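Local atomic coordinates of beta-galactosidase (Geobacillus stearothermophilus, PDB entry 4OIF), a protein that probably hydrolyses terminal non-reducing beta-D-galactose residues of beta-D-galactosides, as a zinc-binding, homotrimeric intracellular enzyme of glycoside hydrolase family 42. Residues T296-A300 with N645-E649; F449-P455 with L616-L620; Y545-Y550 with D605-E609; V653-E657 with I668-I672. One frame throughout, in Å; residues are numbered along the deposited sequence.

Interaction 1: T296-A300 with N645-E649; sequences TADLA and NFTEE
Glu648 grips the first turn of helix 296-312 with both carboxylate oxygens, one directly and one through water. Thr296 OG1 donates to Glu648 OE2 over 2.6 Å, arriving on the syn lone pair, the side of the other oxygen. That oxygen, Glu648 OE1, takes a bond from water 1, which in turn accepts from the backbone N of Thr296. A bend at chi2 (77°) curls the glutamate back toward the helix although its CB does not point there. Glu648 OE2 is also hydrogen-bonded to Tyr677 OH, a strong partner that probably helps hold the carboxylate. A second water repeats the scheme one residue on: it accepts from Ala297 N at 2.9 Å and donates to Phe646 O at 2.8 Å. Two amides of the helix's first turn, which have no preceding helical carbonyl to bind, are thus satisfied through solvent.

Next to the polar layer Ala300 CB sits squarely over the Phe646 ring, 3.4 Å from its centroid and 10° off the normal, a CH-pi contact. Thr296 CG2, anti to its own N (OG1 at chi1 -63°), reaches the edge of the same ring, 4.1 Å from Phe646 CD1. The loop is braced from within: Asn645 OD1 accepts from Thr647 N, an Asx turn, and also from Thr647 OG1, which lies in the carbonyl plane, 2.7 Å away. The loop joins strands 638-645 and 651-655 of the C-terminal domain, and its Phe646 packs on helix 296-312 and also touches Leu344 and Gln348 of helix 341-351, on the outer helices of the TIM barrel.

Interaction 2: F449-P455 with L616-L620; sequences FWERDIP and LRPVL
Ile454 pushes its CD1 methyl into the angle between the carbonyl and the CB of Leu616, 3.4 Å from Leu616 O and 3.7 Å from Leu616 CB, the two side chains crossing at about a right angle. Leu616 answers with its CD1, which meets the rim of the Phe449 ring in the ring plane, 4.0 Å from Phe449 CE1. Ile454 CG2 lies at the edge of that ring too, so the phenyl group is bordered by a branch from each segment. Met611 of helix 600-613 touches Phe449, Ile454 and Leu616 and adds to the apolar patch, with Leu470 of strand 470-473.

Helix 438-451 ends here in a Schellman motif: Asp453 takes positive phi (65°), Ile454 N bonds back to Phe449 O at 2.8 Å, and Asp453 N to Trp450 O. The bend turns Asp453 O outward, and the bump of Pro618 fits against it, Pro618 CB resting 3.2 Å from Asp453 O. Water 3 joins this carbonyl to Val619 N, accepting from the amide at 3.2 Å. The Asp453 carboxylate is taken up elsewhere, by His624 and the backbone N of Val630.

Beyond the turn the two prolines sit side by side, Pro455 CD also near Pro618 CA. Pro455 CD fits beside the carbonyl of Arg617, 3.5 Å from Arg617 O, while Pro455 CG approaches Val619 CG2 nearly at right angles to that side chain, whose other neighbours include Ala632 and Gln634 of strand 628-634.

Interaction 3: Y545-Y550 with D605-E609; sequences YRGRSY and DFYQE
Arg546 and Glu609 approach from opposite directions and form a salt bridge. Arg546 NE donates to Glu609 OE2 at 3.0 Å, with the oxygen almost in the guanidinium plane. The nitrogen nevertheless comes from above the carboxylate, 60° out of its plane, and the two flat groups are turned well away from coplanar. A weak bond of 3.4 Å runs from Arg546 NH2 to Glu609 OE1, while Arg546 NH1 forms a salt bridge of its own with Glu567, a stronger partner.

On the other flank Tyr550 OH donates to Asp605 OD2; the exact length of this hydrogen bond, 2.4 Å between Tyr550 OH and Asp605 OD2, is doubtful. That oxygen lies at the edge of the phenol ring, in its plane, whereas the carboxylate is twisted 72° from the ring. Asp605 OD1 is satisfied by Gln601, one helical turn earlier.

Between the two polar pairs Tyr545, with CG anti to its backbone N (chi1 168°), lays its hydroxyl end against Phe606. Its OH is 3.5 Å from Phe606 CD1, and the side chains cross at about a right angle. Phe602 meets the rings of Tyr545, Tyr550 and Phe606.

The donor groups sit on a beta hairpin whose type I' turn, Tyr545 to Arg548, is closed by bonds in both directions between the end residues; the acceptors belong to helix 600-613. Hairpin donors thus meet two carboxylates one helical turn apart, and the second partners of Arg546 and Asp605 probably help hold these groups in orientation.

Interaction 4: V653-E657 with I668-I672; sequences VVLEE and IVGEI
Leu655 and Ile668 form the apolar centre, with Leu655 CD1 4.0 Å from Ile668 CG1 and 4.1 Å from Ile668 CD1. Ile668 holds CG1 between its N and carbonyl carbon (chi1 62°), which brings that branch up to the leucine. Ile672 CG1 lies more loosely, 4.5 Å from Leu655 CD1, and Val653 continues the same face.

The backbones that carry these side chains run antiparallel. Val653 and Ile672 exchange two backbone hydrogen bonds, as do Leu655 and Gly670, each 2.9 Å long; the straightest is Leu655 N to Gly670 O (166° at the hydrogen). Val654 and Glu671 form the non-hydrogen-bonded pair between them, with Val654 CG2 touching the aliphatic Glu671 CG on the other face. Glu671 CA also offers a CH to Val653 O.

Gly670, at positive phi (80°), marks the corner between strands 667-669 and 671-674. Farther out Val669 CG2 rests 3.5 Å from Glu657 O, and the Glu657 carboxylate pairs with Lys684. Strand 651-655 is flanked by 622-623 and 671-674; past the two corners, strands 658-661 and 667-669 pair in the other antiparallel sheet of the C-terminal domain.

In the fold
The contacts join the three parts of the chain. Interaction 1 ties the TIM barrel to the C-terminal domain and closes the longest loop; interaction 2 is nested inside it, and interaction 3 inside interaction 2. Interaction 4 follows in series. Interaction 2 touches each of the others, its centre about 17 Å from those of interactions 1 and 4 and about 19 Å from that of interaction 3. Trp450 reaches Ala297 and Ala300 on the barrel helix, Phe449 and Arg452 reach Tyr607 and Gln608, and Leu620 reaches Leu655 in the C-terminal domain. Helix 600-613 supplies one side of interaction 3 and covers interaction 2 through Met611. All lie away from the zinc site and predicted catalytic residues.

Interaction 1: T296-A300 with N645-E649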
loop_
_atom_site.group_PDB
_atom_site.type_symbol
_atom_site.label_atom_id
_atom_site.label_comp_id
_atom_site.label_asym_id
_atom_site.label_seq_id
_atom_site.Cartn_x
_atom_site.Cartn_y
_atom_site.Cartn_z
ATOM N N THR A 296 -25.410 3.711 -14.537
ATOM C CA THR A 296 -25.125 3.182 -15.856
ATOM C C THR A 296 -24.920 4.335 -16.856
ATOM O O THR A 296 -24.054 4.265 -17.743
ATOM C CB THR A 296 -26.261 2.252 -16.308
ATOM O OG1 THR A 296 -26.337 1.137 -15.411
ATOM C CG2 THR A 296 -26.028 1.744 -17.707
ATOM N N ALA A 297 -25.691 5.407 -16.667
ATOM C CA ALA A 297 -25.594 6.611 -17.491
ATOM C C ALA A 297 -24.229 7.321 -17.385
ATOM O O ALA A 297 -23.683 7.767 -18.400
ATOM C CB ALA A 297 -26.735 7.584 -17.134
ATOM N N ASP A 298 -23.673 7.426 -16.176
ATOM C CA ASP A 298 -22.361 8.078 -15.994
ATOM C C ASP A 298 -21.231 7.311 -16.698
ATOM O O ASP A 298 -20.359 7.897 -17.386
ATOM C CB ASP A 298 -22.031 8.219 -14.504
ATOM C CG ASP A 298 -22.936 9.208 -13.785
ATOM O OD1 ASP A 298 -23.237 10.289 -14.346
ATOM O OD2 ASP A 298 -23.349 8.890 -12.649
ATOM N N LEU A 299 -21.256 5.993 -16.526
ATOM C CA LEU A 299 -20.302 5.124 -17.204
ATOM C C LEU A 299 -20.450 5.254 -18.719
ATOM O O LEU A 299 -19.452 5.403 -19.442
ATOM C CB LEU A 299 -20.493 3.676 -16.772
ATOM C CG LEU A 299 -19.454 2.682 -17.287
ATOM C CD1 LEU A 299 -18.059 3.198 -16.980
ATOM C CD2 LEU A 299 -19.667 1.313 -16.646
ATOM N N ALA A 300 -21.700 5.211 -19.186
ATOM C CA ALA A 300 -21.990 5.288 -20.618
ATOM C C ALA A 300 -21.444 6.589 -21.188
ATOM O O ALA A 300 -20.852 6.604 -22.267
ATOM C CB ALA A 300 -23.481 5.177 -20.877
ATOM N N ASN A 645 -31.504 3.793 -24.077
ATOM C CA ASN A 645 -31.903 3.908 -22.680
ATOM C C ASN A 645 -30.837 3.344 -21.749
ATOM O O ASN A 645 -30.811 2.148 -21.484
ATOM C CB ASN A 645 -33.237 3.200 -22.447
ATOM C CG ASN A 645 -33.745 3.355 -21.026
ATOM O OD1 ASN A 645 -33.148 4.059 -20.201
ATOM N ND2 ASN A 645 -34.861 2.693 -20.728
ATOM N N PHE A 646 -29.964 4.212 -21.242
ATOM C CA PHE A 646 -28.938 3.769 -20.308
ATOM C C PHE A 646 -29.427 3.831 -18.850
ATOM O O PHE A 646 -28.677 4.225 -17.955
ATOM C CB PHE A 646 -27.659 4.600 -20.483
ATOM C CG PHE A 646 -26.806 4.173 -21.661
ATOM C CD1 PHE A 646 -26.088 2.979 -21.623
ATOM C CD2 PHE A 646 -26.706 4.976 -22.800
ATOM C CE1 PHE A 646 -25.286 2.586 -22.708
ATOM C CE2 PHE A 646 -25.912 4.589 -23.877
ATOM C CZ PHE A 646 -25.201 3.380 -23.828
ATOM N N THR A 647 -30.685 3.448 -18.617
ATOM C CA THR A 647 -31.226 3.404 -17.258
ATOM C C THR A 647 -31.913 2.073 -17.037
ATOM O O THR A 647 -32.213 1.358 -17.995
ATOM C CB THR A 647 -32.248 4.519 -16.977
ATOM O OG1 THR A 647 -33.523 4.119 -17.486
ATOM C CG2 THR A 647 -31.836 5.837 -17.629
ATOM N N GLU A 648 -32.204 1.759 -15.781
ATOM C CA GLU A 648 -32.798 0.475 -15.445
ATOM C C GLU A 648 -34.325 0.541 -15.323
ATOM O O GLU A 648 -34.938 -0.287 -14.643
ATOM C CB GLU A 648 -32.190 -0.075 -14.150
ATOM C CG GLU A 648 -30.812 -0.704 -14.320
ATOM C CD GLU A 648 -29.705 0.331 -14.448
ATOM O OE1 GLU A 648 -29.800 1.409 -13.807
ATOM O OE2 GLU A 648 -28.746 0.072 -15.204
ATOM N N GLU A 649 -34.945 1.507 -15.995
ATOM C CA GLU A 649 -36.400 1.625 -15.947
ATOM C C GLU A 649 -37.032 2.031 -17.280
ATOM O O GLU A 649 -36.345 2.415 -18.234
ATOM C CB GLU A 649 -36.799 2.620 -14.862
ATOM C CG GLU A 649 -36.158 3.971 -15.053
ATOM C CD GLU A 649 -36.304 4.859 -13.843
ATOM O OE1 GLU A 649 -37.432 5.342 -13.595
ATOM O OE2 GLU A 649 -35.287 5.071 -13.144
HETATM O O HOH W 1 -27.850 3.257 -13.358
HETATM O O HOH W 2 -28.264 5.108 -15.381
#

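Interaction 2: F449-P455 with L616-L620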
loop_
_atom_site.group_PDB
_atom_site.type_symbol
_atom_site.label_atom_id
_atom_site.label_comp_id
_atom_site.label_asym_id
_atom_site.label_seq_id
_atom_site.Cartn_x
_atom_site.Cartn_y
_atom_site.Cartn_z
ATOM N N PHE A 449 -23.197 18.412 -22.770
ATOM C CA PHE A 449 -23.403 18.179 -24.202
ATOM C C PHE A 449 -23.930 16.766 -24.441
ATOM O O PHE A 449 -24.808 16.554 -25.276
ATOM C CB PHE A 449 -22.102 18.452 -24.966
ATOM C CG PHE A 449 -21.676 19.893 -24.880
ATOM C CD1 PHE A 449 -22.099 20.812 -25.830
ATOM C CD2 PHE A 449 -20.928 20.349 -23.800
ATOM C CE1 PHE A 449 -21.754 22.150 -25.732
ATOM C CE2 PHE A 449 -20.573 21.684 -23.691
ATOM C CZ PHE A 449 -20.986 22.587 -24.658
ATOM N N TRP A 450 -23.425 15.814 -23.667
ATOM C CA TRP A 450 -23.931 14.453 -23.703
ATOM C C TRP A 450 -25.394 14.442 -23.273
ATOM O O TRP A 450 -26.221 13.796 -23.905
ATOM C CB TRP A 450 -23.094 13.534 -22.797
ATOM C CG TRP A 450 -23.360 12.059 -22.989
ATOM C CD1 TRP A 450 -22.903 11.262 -24.007
ATOM C CD2 TRP A 450 -24.138 11.211 -22.138
ATOM N NE1 TRP A 450 -23.353 9.971 -23.842
ATOM C CE2 TRP A 450 -24.110 9.913 -22.699
ATOM C CE3 TRP A 450 -24.860 11.422 -20.957
ATOM C CZ2 TRP A 450 -24.782 8.834 -22.119
ATOM C CZ3 TRP A 450 -25.519 10.354 -20.382
ATOM C CH2 TRP A 450 -25.480 9.073 -20.965
ATOM N N GLU A 451 -25.705 15.175 -22.206
ATOM C CA GLU A 451 -27.062 15.217 -21.668
ATOM C C GLU A 451 -28.040 15.881 -22.648
ATOM O O GLU A 451 -29.247 15.687 -22.548
ATOM C CB GLU A 451 -27.078 15.934 -20.302
ATOM C CG GLU A 451 -26.497 15.103 -19.156
ATOM C CD GLU A 451 -26.497 15.810 -17.805
ATOM O OE1 GLU A 451 -26.954 16.961 -17.739
ATOM O OE2 GLU A 451 -26.024 15.219 -16.803
ATOM N N ARG A 452 -27.506 16.637 -23.603
ATOM C CA ARG A 452 -28.309 17.314 -24.608
ATOM C C ARG A 452 -28.185 16.678 -25.996
ATOM O O ARG A 452 -28.772 17.167 -26.963
ATOM C CB ARG A 452 -27.904 18.782 -24.695
ATOM C CG ARG A 452 -28.304 19.608 -23.502
ATOM C CD ARG A 452 -29.750 20.016 -23.594
ATOM N NE ARG A 452 -30.065 21.009 -22.580
ATOM C CZ ARG A 452 -30.959 20.833 -21.615
ATOM N NH1 ARG A 452 -31.639 19.696 -21.540
ATOM N NH2 ARG A 452 -31.175 21.799 -20.729
ATOM N N ASP A 453 -27.399 15.615 -26.098
ATOM C CA ASP A 453 -27.270 14.884 -27.352
ATOM C C ASP A 453 -26.631 15.774 -28.405
ATOM O O ASP A 453 -26.912 15.667 -29.598
ATOM C CB ASP A 453 -28.638 14.373 -27.813
ATOM C CG ASP A 453 -29.358 13.609 -26.723
ATOM O OD1 ASP A 453 -28.697 12.804 -26.036
ATOM O OD2 ASP A 453 -30.568 13.833 -26.524
ATOM N N ILE A 454 -25.768 16.666 -27.950
ATOM C CA ILE A 454 -25.042 17.531 -28.856
ATOM C C ILE A 454 -23.730 16.873 -29.269
ATOM O O ILE A 454 -22.926 16.491 -28.418
ATOM C CB ILE A 454 -24.788 18.892 -28.217
ATOM C CG1 ILE A 454 -26.135 19.585 -28.003
ATOM C CG2 ILE A 454 -23.869 19.716 -29.089
ATOM C CD1 ILE A 454 -26.030 21.028 -27.669
ATOM N N PRO A 455 -23.525 16.708 -30.582
ATOM C CA PRO A 455 -22.341 15.985 -31.048
ATOM C C PRO A 455 -21.080 16.694 -30.581
ATOM O O PRO A 455 -21.042 17.924 -30.579
ATOM C CB PRO A 455 -22.476 16.016 -32.579
ATOM C CG PRO A 455 -23.916 16.300 -32.830
ATOM C CD PRO A 455 -24.357 17.182 -31.700
ATOM N N LEU A 616 -26.457 25.515 -30.809
ATOM C CA LEU A 616 -25.935 24.156 -30.766
ATOM C C LEU A 616 -27.078 23.173 -30.593
ATOM O O LEU A 616 -27.792 23.218 -29.590
ATOM C CB LEU A 616 -24.927 24.003 -29.628
ATOM C CG LEU A 616 -23.795 25.025 -29.642
ATOM C CD1 LEU A 616 -22.870 24.793 -28.462
ATOM C CD2 LEU A 616 -23.040 24.978 -30.970
ATOM N N ARG A 617 -27.251 22.289 -31.571
ATOM C CA ARG A 617 -28.379 21.361 -31.575
ATOM C C ARG A 617 -27.937 19.915 -31.744
ATOM O O ARG A 617 -26.835 19.647 -32.220
ATOM C CB ARG A 617 -29.367 21.729 -32.687
ATOM C CG ARG A 617 -30.268 22.895 -32.319
ATOM C CD ARG A 617 -31.384 23.104 -33.322
ATOM N NE ARG A 617 -31.069 24.119 -34.326
ATOM C CZ ARG A 617 -31.985 24.735 -35.073
ATOM N NH1 ARG A 617 -33.276 24.445 -34.923
ATOM N NH2 ARG A 617 -31.616 25.649 -35.965
ATOM N N PRO A 618 -28.792 18.971 -31.333
ATOM C CA PRO A 618 -28.578 17.583 -31.732
ATOM C C PRO A 618 -28.880 17.415 -33.208
ATOM O O PRO A 618 -29.446 18.319 -33.828
ATOM C CB PRO A 618 -29.586 16.814 -30.883
ATOM C CG PRO A 618 -30.643 17.811 -30.579
ATOM C CD PRO A 618 -29.923 19.104 -30.402
ATOM N N VAL A 619 -28.518 16.270 -33.765
ATOM C CA VAL A 619 -28.841 15.988 -35.149
ATOM C C VAL A 619 -30.350 15.761 -35.277
ATOM O O VAL A 619 -30.990 16.291 -36.169
ATOM C CB VAL A 619 -28.056 14.774 -35.653
ATOM C CG1 VAL A 619 -28.672 14.223 -36.926
ATOM C CG2 VAL A 619 -26.592 15.145 -35.851
ATOM N N LEU A 620 -30.925 14.979 -34.374
ATOM C CA LEU A 620 -32.374 14.905 -34.292
ATOM C C LEU A 620 -32.793 15.097 -32.855
ATOM O O LEU A 620 -32.376 14.343 -31.979
ATOM C CB LEU A 620 -32.903 13.569 -34.816
ATOM C CG LEU A 620 -34.422 13.375 -34.679
ATOM C CD1 LEU A 620 -35.190 14.268 -35.650
ATOM C CD2 LEU A 620 -34.795 11.911 -34.876
HETATM O O HOH W 3 -27.142 14.189 -31.840
#

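Interaction 3: Y545-Y550 with D605-E609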
loop_
_atom_site.group_PDB
_atom_site.type_symbol
_atom_site.label_atom_id
_atom_site.label_comp_id
_atom_site.label_asym_id
_atom_site.label_seq_id
_atom_site.Cartn_x
_atom_site.Cartn_y
_atom_site.Cartn_z
ATOM N N TYR A 545 -23.505 32.993 -9.668
ATOM C CA TYR A 545 -23.544 33.103 -11.115
ATOM C C TYR A 545 -24.995 32.986 -11.596
ATOM O O TYR A 545 -25.732 32.083 -11.173
ATOM C CB TYR A 545 -22.650 32.027 -11.743
ATOM C CG TYR A 545 -22.825 31.839 -13.229
ATOM C CD1 TYR A 545 -22.139 32.630 -14.130
ATOM C CD2 TYR A 545 -23.663 30.848 -13.729
ATOM C CE1 TYR A 545 -22.289 32.453 -15.489
ATOM C CE2 TYR A 545 -23.818 30.662 -15.087
ATOM C CZ TYR A 545 -23.131 31.469 -15.963
ATOM O OH TYR A 545 -23.282 31.293 -17.316
ATOM N N ARG A 546 -25.396 33.919 -12.457
ATOM C CA ARG A 546 -26.774 34.011 -12.941
ATOM C C ARG A 546 -27.798 33.813 -11.836
ATOM O O ARG A 546 -28.705 33.006 -11.984
ATOM C CB ARG A 546 -27.034 32.990 -14.047
ATOM C CG ARG A 546 -26.118 33.116 -15.255
ATOM C CD ARG A 546 -26.470 34.316 -16.095
ATOM N NE ARG A 546 -25.766 34.320 -17.372
ATOM C CZ ARG A 546 -24.621 34.961 -17.589
ATOM N NH1 ARG A 546 -24.054 35.649 -16.606
ATOM N NH2 ARG A 546 -24.045 34.919 -18.788
ATOM N N GLY A 547 -27.630 34.525 -10.725
ATOM C CA GLY A 547 -28.589 34.497 -9.630
ATOM C C GLY A 547 -28.557 33.286 -8.703
ATOM O O GLY A 547 -29.302 33.226 -7.720
ATOM N N ARG A 548 -27.702 32.314 -8.995
ATOM C CA ARG A 548 -27.677 31.107 -8.176
ATOM C C ARG A 548 -26.294 30.945 -7.515
ATOM O O ARG A 548 -25.304 31.483 -8.006
ATOM C CB ARG A 548 -28.040 29.893 -9.050
ATOM C CG ARG A 548 -28.211 28.551 -8.343
ATOM C CD ARG A 548 -28.308 27.427 -9.387
ATOM N NE ARG A 548 -28.469 26.074 -8.834
ATOM C CZ ARG A 548 -27.536 25.421 -8.137
ATOM N NH1 ARG A 548 -26.376 25.998 -7.864
ATOM N NH2 ARG A 548 -27.760 24.190 -7.694
ATOM N N SER A 549 -26.229 30.241 -6.387
ATOM C CA SER A 549 -24.943 29.802 -5.853
ATOM C C SER A 549 -24.625 28.404 -6.346
ATOM O O SER A 549 -25.508 27.547 -6.388
ATOM C CB SER A 549 -24.937 29.830 -4.332
ATOM O OG SER A 549 -24.667 31.133 -3.873
ATOM N N TYR A 550 -23.364 28.181 -6.717
ATOM C CA TYR A 550 -22.888 26.868 -7.179
ATOM C C TYR A 550 -21.710 26.411 -6.322
ATOM O O TYR A 550 -20.810 27.189 -6.046
ATOM C CB TYR A 550 -22.475 26.918 -8.654
ATOM C CG TYR A 550 -23.588 27.271 -9.624
ATOM C CD1 TYR A 550 -23.857 28.592 -9.958
ATOM C CD2 TYR A 550 -24.363 26.278 -10.213
ATOM C CE1 TYR A 550 -24.863 28.913 -10.848
ATOM C CE2 TYR A 550 -25.375 26.588 -11.100
ATOM C CZ TYR A 550 -25.620 27.904 -11.412
ATOM O OH TYR A 550 -26.626 28.213 -12.292
ATOM N N ASP A 605 -25.806 24.959 -16.720
ATOM C CA ASP A 605 -26.353 26.295 -16.974
ATOM C C ASP A 605 -25.456 27.150 -17.910
ATOM O O ASP A 605 -25.927 27.772 -18.894
ATOM C CB ASP A 605 -26.595 26.997 -15.632
ATOM C CG ASP A 605 -27.642 26.262 -14.749
ATOM O OD1 ASP A 605 -28.369 25.387 -15.257
ATOM O OD2 ASP A 605 -27.753 26.560 -13.544
ATOM N N PHE A 606 -24.162 27.145 -17.612
ATOM C CA PHE A 606 -23.153 27.875 -18.371
ATOM C C PHE A 606 -23.181 27.473 -19.847
ATOM O O PHE A 606 -23.305 28.307 -20.785
ATOM C CB PHE A 606 -21.763 27.610 -17.755
ATOM C CG PHE A 606 -20.648 28.359 -18.422
ATOM C CD1 PHE A 606 -20.322 29.645 -18.023
ATOM C CD2 PHE A 606 -19.935 27.785 -19.463
ATOM C CE1 PHE A 606 -19.295 30.349 -18.659
ATOM C CE2 PHE A 606 -18.922 28.484 -20.095
ATOM C CZ PHE A 606 -18.604 29.771 -19.689
ATOM N N TYR A 607 -23.076 26.167 -20.047
ATOM C CA TYR A 607 -23.023 25.643 -21.396
ATOM C C TYR A 607 -24.392 25.685 -22.060
ATOM O O TYR A 607 -24.478 25.682 -23.279
ATOM C CB TYR A 607 -22.451 24.227 -21.403
ATOM C CG TYR A 607 -20.947 24.218 -21.242
ATOM C CD1 TYR A 607 -20.133 24.887 -22.149
ATOM C CD2 TYR A 607 -20.344 23.556 -20.187
ATOM C CE1 TYR A 607 -18.759 24.895 -22.008
ATOM C CE2 TYR A 607 -18.968 23.561 -20.036
ATOM C CZ TYR A 607 -18.184 24.223 -20.951
ATOM O OH TYR A 607 -16.824 24.219 -20.804
ATOM N N GLN A 608 -25.458 25.752 -21.269
ATOM C CA GLN A 608 -26.784 25.893 -21.844
ATOM C C GLN A 608 -26.843 27.229 -22.527
ATOM O O GLN A 608 -27.307 27.345 -23.679
ATOM C CB GLN A 608 -27.882 25.805 -20.790
ATOM C CG GLN A 608 -29.269 25.699 -21.396
ATOM C CD GLN A 608 -29.426 24.443 -22.248
ATOM O OE1 GLN A 608 -28.845 23.394 -21.945
ATOM N NE2 GLN A 608 -30.202 24.546 -23.325
ATOM N N GLU A 609 -26.356 28.240 -21.807
ATOM C CA GLU A 609 -26.273 29.575 -22.388
ATOM C C GLU A 609 -25.418 29.579 -23.634
ATOM O O GLU A 609 -25.777 30.219 -24.626
ATOM C CB GLU A 609 -25.727 30.582 -21.389
ATOM C CG GLU A 609 -26.733 30.969 -20.339
ATOM C CD GLU A 609 -26.821 32.460 -20.175
ATOM O OE1 GLU A 609 -26.095 33.169 -20.905
ATOM O OE2 GLU A 609 -27.603 32.918 -19.313
#

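Interaction 4: V653-E657 with I668-I672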
loop_
_atom_site.group_PDB
_atom_site.type_symbol
_atom_site.label_atom_id
_atom_site.label_comp_id
_atom_site.label_asym_id
_atom_site.label_seq_id
_atom_site.Cartn_x
_atom_site.Cartn_y
_atom_site.Cartn_z
ATOM N N VAL A 653 -40.154 8.683 -24.424
ATOM C CA VAL A 653 -39.280 9.401 -25.318
ATOM C C VAL A 653 -40.221 10.018 -26.350
ATOM O O VAL A 653 -41.283 9.471 -26.587
ATOM C CB VAL A 653 -38.219 8.421 -25.908
ATOM C CG1 VAL A 653 -38.041 8.574 -27.397
ATOM C CG2 VAL A 653 -36.899 8.501 -25.123
ATOM N N VAL A 654 -39.898 11.177 -26.915
ATOM C CA VAL A 654 -40.819 11.788 -27.875
ATOM C C VAL A 654 -40.096 12.324 -29.110
ATOM O O VAL A 654 -39.206 13.171 -29.005
ATOM C CB VAL A 654 -41.643 12.947 -27.241
ATOM C CG1 VAL A 654 -42.649 13.496 -28.240
ATOM C CG2 VAL A 654 -42.364 12.486 -25.993
ATOM N N LEU A 655 -40.495 11.816 -30.276
ATOM C CA LEU A 655 -39.989 12.271 -31.567
ATOM C C LEU A 655 -40.943 13.307 -32.147
ATOM O O LEU A 655 -42.143 13.050 -32.213
ATOM C CB LEU A 655 -39.858 11.092 -32.524
ATOM C CG LEU A 655 -38.730 10.082 -32.339
ATOM C CD1 LEU A 655 -39.184 8.713 -32.783
ATOM C CD2 LEU A 655 -37.544 10.514 -33.165
ATOM N N GLU A 656 -40.435 14.465 -32.568
ATOM C CA GLU A 656 -41.291 15.513 -33.138
ATOM C C GLU A 656 -41.481 15.332 -34.638
ATOM O O GLU A 656 -42.570 15.540 -35.164
ATOM C CB GLU A 656 -40.717 16.902 -32.856
ATOM C CG GLU A 656 -40.890 17.360 -31.416
ATOM C CD GLU A 656 -40.189 18.674 -31.126
ATOM O OE1 GLU A 656 -39.502 19.211 -32.025
ATOM O OE2 GLU A 656 -40.328 19.165 -29.991
ATOM N N GLU A 657 -40.409 14.954 -35.326
ATOM C CA GLU A 657 -40.470 14.654 -36.754
ATOM C C GLU A 657 -40.632 13.150 -36.911
ATOM O O GLU A 657 -40.359 12.406 -35.973
ATOM C CB GLU A 657 -39.214 15.155 -37.474
ATOM C CG GLU A 657 -39.136 16.679 -37.573
ATOM C CD GLU A 657 -37.902 17.161 -38.313
ATOM O OE1 GLU A 657 -36.785 17.035 -37.756
ATOM O OE2 GLU A 657 -38.048 17.660 -39.454
ATOM N N ILE A 668 -42.443 5.824 -37.363
ATOM C CA ILE A 668 -42.895 6.193 -36.023
ATOM C C ILE A 668 -42.721 7.684 -35.768
ATOM O O ILE A 668 -41.889 8.344 -36.387
ATOM C CB ILE A 668 -42.157 5.404 -34.920
ATOM C CG1 ILE A 668 -40.657 5.691 -34.950
ATOM C CG2 ILE A 668 -42.418 3.901 -35.055
ATOM C CD1 ILE A 668 -39.868 4.850 -33.962
ATOM N N VAL A 669 -43.525 8.202 -34.849
ATOM C CA VAL A 669 -43.524 9.615 -34.518
ATOM C C VAL A 669 -44.272 9.770 -33.207
ATOM O O VAL A 669 -45.080 8.911 -32.845
ATOM C CB VAL A 669 -44.179 10.467 -35.613
ATOM C CG1 VAL A 669 -45.692 10.321 -35.563
ATOM C CG2 VAL A 669 -43.781 11.924 -35.460
ATOM N N GLY A 670 -43.996 10.848 -32.482
ATOM C CA GLY A 670 -44.638 11.072 -31.199
ATOM C C GLY A 670 -43.983 10.258 -30.097
ATOM O O GLY A 670 -42.778 10.016 -30.127
ATOM N N GLU A 671 -44.767 9.831 -29.119
ATOM C CA GLU A 671 -44.189 9.185 -27.958
ATOM C C GLU A 671 -43.876 7.716 -28.216
ATOM O O GLU A 671 -44.586 7.028 -28.940
ATOM C CB GLU A 671 -45.107 9.321 -26.743
ATOM C CG GLU A 671 -44.351 9.216 -25.425
ATOM C CD GLU A 671 -45.266 9.117 -24.221
ATOM O OE1 GLU A 671 -45.432 10.133 -23.510
ATOM O OE2 GLU A 671 -45.811 8.016 -23.978
ATOM N N ILE A 672 -42.782 7.265 -27.614
ATOM C CA ILE A 672 -42.309 5.894 -27.679
ATOM C C ILE A 672 -41.883 5.485 -26.282
ATOM O O ILE A 672 -41.183 6.240 -25.616
ATOM C CB ILE A 672 -41.117 5.750 -28.633
ATOM C CG1 ILE A 672 -41.535 6.075 -30.067
ATOM C CG2 ILE A 672 -40.500 4.360 -28.518
ATOM C CD1 ILE A 672 -42.662 5.216 -30.580
#